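Local coordinates for protein PHOX (Pseudomonas fluorescens, PDB 4A9V) that probably hydrolyses phosphate monoesters as an alkaline phosphatase, using an iron-calcium cofactor held at the centre of a beta-propeller, at residues N67-L73 and F546-H551. Numbering follows the deposited sequence.
Sequences NNDGMSL and FVGIQH. With LI (lithium ion), chain D.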
loop_
_atom_site.group_PDB
_atom_site.type_symbol
_atom_site.label_atom_id
_atom_site.label_comp_id
_atom_site.label_asym_id
_atom_site.label_seq_id
_atom_site.Cartn_x
_atom_site.Cartn_y
_atom_site.Cartn_z
ATOM N N ASN A 67 -0.973 12.720 -2.983
ATOM C CA ASN A 67 -0.085 11.607 -2.690
ATOM C C ASN A 67 -0.639 10.262 -3.158
ATOM O O ASN A 67 -0.758 9.311 -2.385
ATOM C CB ASN A 67 0.324 11.616 -1.217
ATOM C CG ASN A 67 1.258 12.771 -0.894
ATOM O OD1 ASN A 67 1.831 13.386 -1.795
ATOM N ND2 ASN A 67 1.424 13.070 0.385
ATOM N N ASN A 68 -0.767 10.123 -4.472
ATOM C CA ASN A 68 -1.328 8.901 -5.025
ATOM C C ASN A 68 -0.403 7.715 -4.813
ATOM O O ASN A 68 0.822 7.858 -4.756
ATOM C CB ASN A 68 -1.714 9.058 -6.504
ATOM C CG ASN A 68 -0.593 9.601 -7.369
ATOM O OD1 ASN A 68 -0.734 10.697 -7.907
ATOM N ND2 ASN A 68 0.261 8.696 -7.829
ATOM N N ASP A 69 -1.015 6.585 -4.478
ATOM C CA ASP A 69 -0.300 5.453 -3.921
ATOM C C ASP A 69 -0.753 4.182 -4.672
ATOM O O ASP A 69 -0.711 4.140 -5.901
ATOM C CB ASP A 69 -0.530 5.421 -2.398
ATOM C CG ASP A 69 0.578 4.723 -1.636
ATOM O OD1 ASP A 69 1.215 3.809 -2.205
ATOM O OD2 ASP A 69 0.779 5.074 -0.443
ATOM N N GLY A 70 -1.230 3.160 -3.973
ATOM C CA GLY A 70 -1.639 1.935 -4.659
ATOM C C GLY A 70 -2.800 2.172 -5.612
ATOM O O GLY A 70 -3.628 3.054 -5.390
ATOM N N MET A 71 -2.878 1.346 -6.654
ATOM C CA MET A 71 -3.900 1.500 -7.678
ATOM C C MET A 71 -4.075 0.214 -8.458
ATOM O O MET A 71 -3.143 -0.579 -8.629
ATOM C CB MET A 71 -3.547 2.638 -8.633
ATOM C CG MET A 71 -2.220 2.469 -9.335
ATOM S SD MET A 71 -1.845 3.930 -10.335
ATOM C CE MET A 71 -0.229 3.490 -10.948
ATOM N N SER A 72 -5.276 0.048 -8.985
ATOM C CA SER A 72 -5.585 -1.052 -9.888
ATOM C C SER A 72 -6.303 -0.529 -11.125
ATOM O O SER A 72 -7.082 0.432 -11.057
ATOM C CB SER A 72 -6.486 -2.083 -9.201
ATOM O OG SER A 72 -5.829 -2.769 -8.152
ATOM N N LEU A 73 -6.133 -1.265 -12.219
ATOM C CA LEU A 73 -6.843 -1.022 -13.460
ATOM C C LEU A 73 -7.839 -2.161 -13.704
ATOM O O LEU A 73 -7.501 -3.342 -13.565
ATOM C CB LEU A 73 -5.843 -0.903 -14.618
ATOM C CG LEU A 73 -6.445 -0.625 -15.994
ATOM C CD1 LEU A 73 -5.493 0.195 -16.846
ATOM C CD2 LEU A 73 -6.823 -1.904 -16.724
ATOM N N PHE A 546 1.471 1.806 -15.788
ATOM C CA PHE A 546 1.123 2.985 -15.003
ATOM C C PHE A 546 1.826 2.911 -13.651
ATOM O O PHE A 546 1.803 1.868 -12.997
ATOM C CB PHE A 546 -0.395 3.052 -14.792
ATOM C CG PHE A 546 -1.185 3.095 -16.072
ATOM C CD1 PHE A 546 -1.401 4.297 -16.722
ATOM C CD2 PHE A 546 -1.740 1.939 -16.613
ATOM C CE1 PHE A 546 -2.170 4.352 -17.870
ATOM C CE2 PHE A 546 -2.505 1.995 -17.761
ATOM C CZ PHE A 546 -2.710 3.198 -18.399
ATOM N N VAL A 547 2.478 4.000 -13.252
ATOM C CA VAL A 547 3.247 4.011 -12.014
ATOM C C VAL A 547 3.078 5.370 -11.340
ATOM O O VAL A 547 3.000 6.401 -12.009
ATOM C CB VAL A 547 4.741 3.685 -12.270
ATOM C CG1 VAL A 547 5.388 4.707 -13.194
ATOM C CG2 VAL A 547 5.506 3.579 -10.958
ATOM N N GLY A 548 2.993 5.367 -10.017
ATOM C CA GLY A 548 2.832 6.596 -9.259
ATOM C C GLY A 548 4.140 7.229 -8.818
ATOM O O GLY A 548 5.101 6.550 -8.425
ATOM N N ILE A 549 4.130 8.558 -8.841
ATOM C CA ILE A 549 5.179 9.376 -8.270
ATOM C C ILE A 549 4.545 10.174 -7.137
ATOM O O ILE A 549 3.703 11.044 -7.364
ATOM C CB ILE A 549 5.751 10.337 -9.332
ATOM C CG1 ILE A 549 6.350 9.558 -10.514
ATOM C CG2 ILE A 549 6.769 11.274 -8.705
ATOM C CD1 ILE A 549 7.451 8.580 -10.153
ATOM N N GLN A 550 4.861 9.770 -5.914
ATOM C CA GLN A 550 4.200 10.279 -4.727
ATOM C C GLN A 550 5.085 11.303 -4.016
ATOM O O GLN A 550 6.291 11.109 -3.876
ATOM C CB GLN A 550 3.859 9.118 -3.779
ATOM C CG GLN A 550 2.909 9.495 -2.657
ATOM C CD GLN A 550 2.854 8.452 -1.566
ATOM O OE1 GLN A 550 3.891 8.021 -1.055
ATOM N NE2 GLN A 550 1.645 8.066 -1.171
ATOM N N HIS A 551 4.443 12.372 -3.552
ATOM C CA HIS A 551 5.094 13.470 -2.825
ATOM C C HIS A 551 6.405 13.932 -3.415
ATOM O O HIS A 551 7.359 14.177 -2.687
ATOM C CB HIS A 551 5.233 13.168 -1.322
ATOM C CG HIS A 551 6.090 11.958 -0.996
ATOM N ND1 HIS A 551 7.438 11.953 -1.107
ATOM C CD2 HIS A 551 5.738 10.713 -0.487
ATOM C CE1 HIS A 551 7.915 10.763 -0.702
ATOM N NE2 HIS A 551 6.876 10.010 -0.316
HETATM LI LI LI D . 2.383 3.605 -0.095
HETATM O O HOH W 1 2.707 4.267 1.075
HETATM O O HOH W 2 2.304 1.869 -0.601
#
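Gln550 leans across from its strand to the backbone of Asn67 and Asn68. Gln550 CB lies 3.4 Å from Asn68 O, an oxygen buried here without a hydrogen-bond partner; CG keeps beside that oxygen and also packs on Asn67 CB. With CG anti to the backbone N (chi1 -168°) and the chain extended beyond it, the amide is carried forward to Asn67 O. Gln550 NE2 gives Asn67 O a nearly straight hydrogen bond of 3.0 Å, lying in the plane of its own amide but reaching the acceptor from above the carbonyl plane. The same NE2 makes a weak bond to Asp69 OD2, the carboxylate and amide planes standing 75° apart, and another weak one to Glu90. With Gln550 cut back to an alanine, Asn67 O would probably lose this donor, and Asp69 OD2 one weak hydrogen bond. Asp69 grips the lithium ion with both carboxylate oxygens, OD2 at 2.2 Å and OD1 at 2.4 Å, while Thr534 hydrogen-bonds OD1 and the mu-oxo-diiron group touches the same residue.

Next to it, Asn67 OD1 takes a weak bond from His551 N but is held chiefly by Asn93; the His551 ring turns to Glu532. Away from the metals the contact becomes apolar. Met71, extended beyond CG, sets CE 3.3 Å from Phe546 O and 3.9 Å from Phe546 CB. Leu73 CD1 meets Phe546 CE2 obliquely at 3.6 Å.

The two strands run roughly antiparallel, their axes 6.3 Å apart at closest, yet belong to different four-stranded sheets: neighbouring blades of a beta-propeller, packed together beside the metal cluster of PhoX.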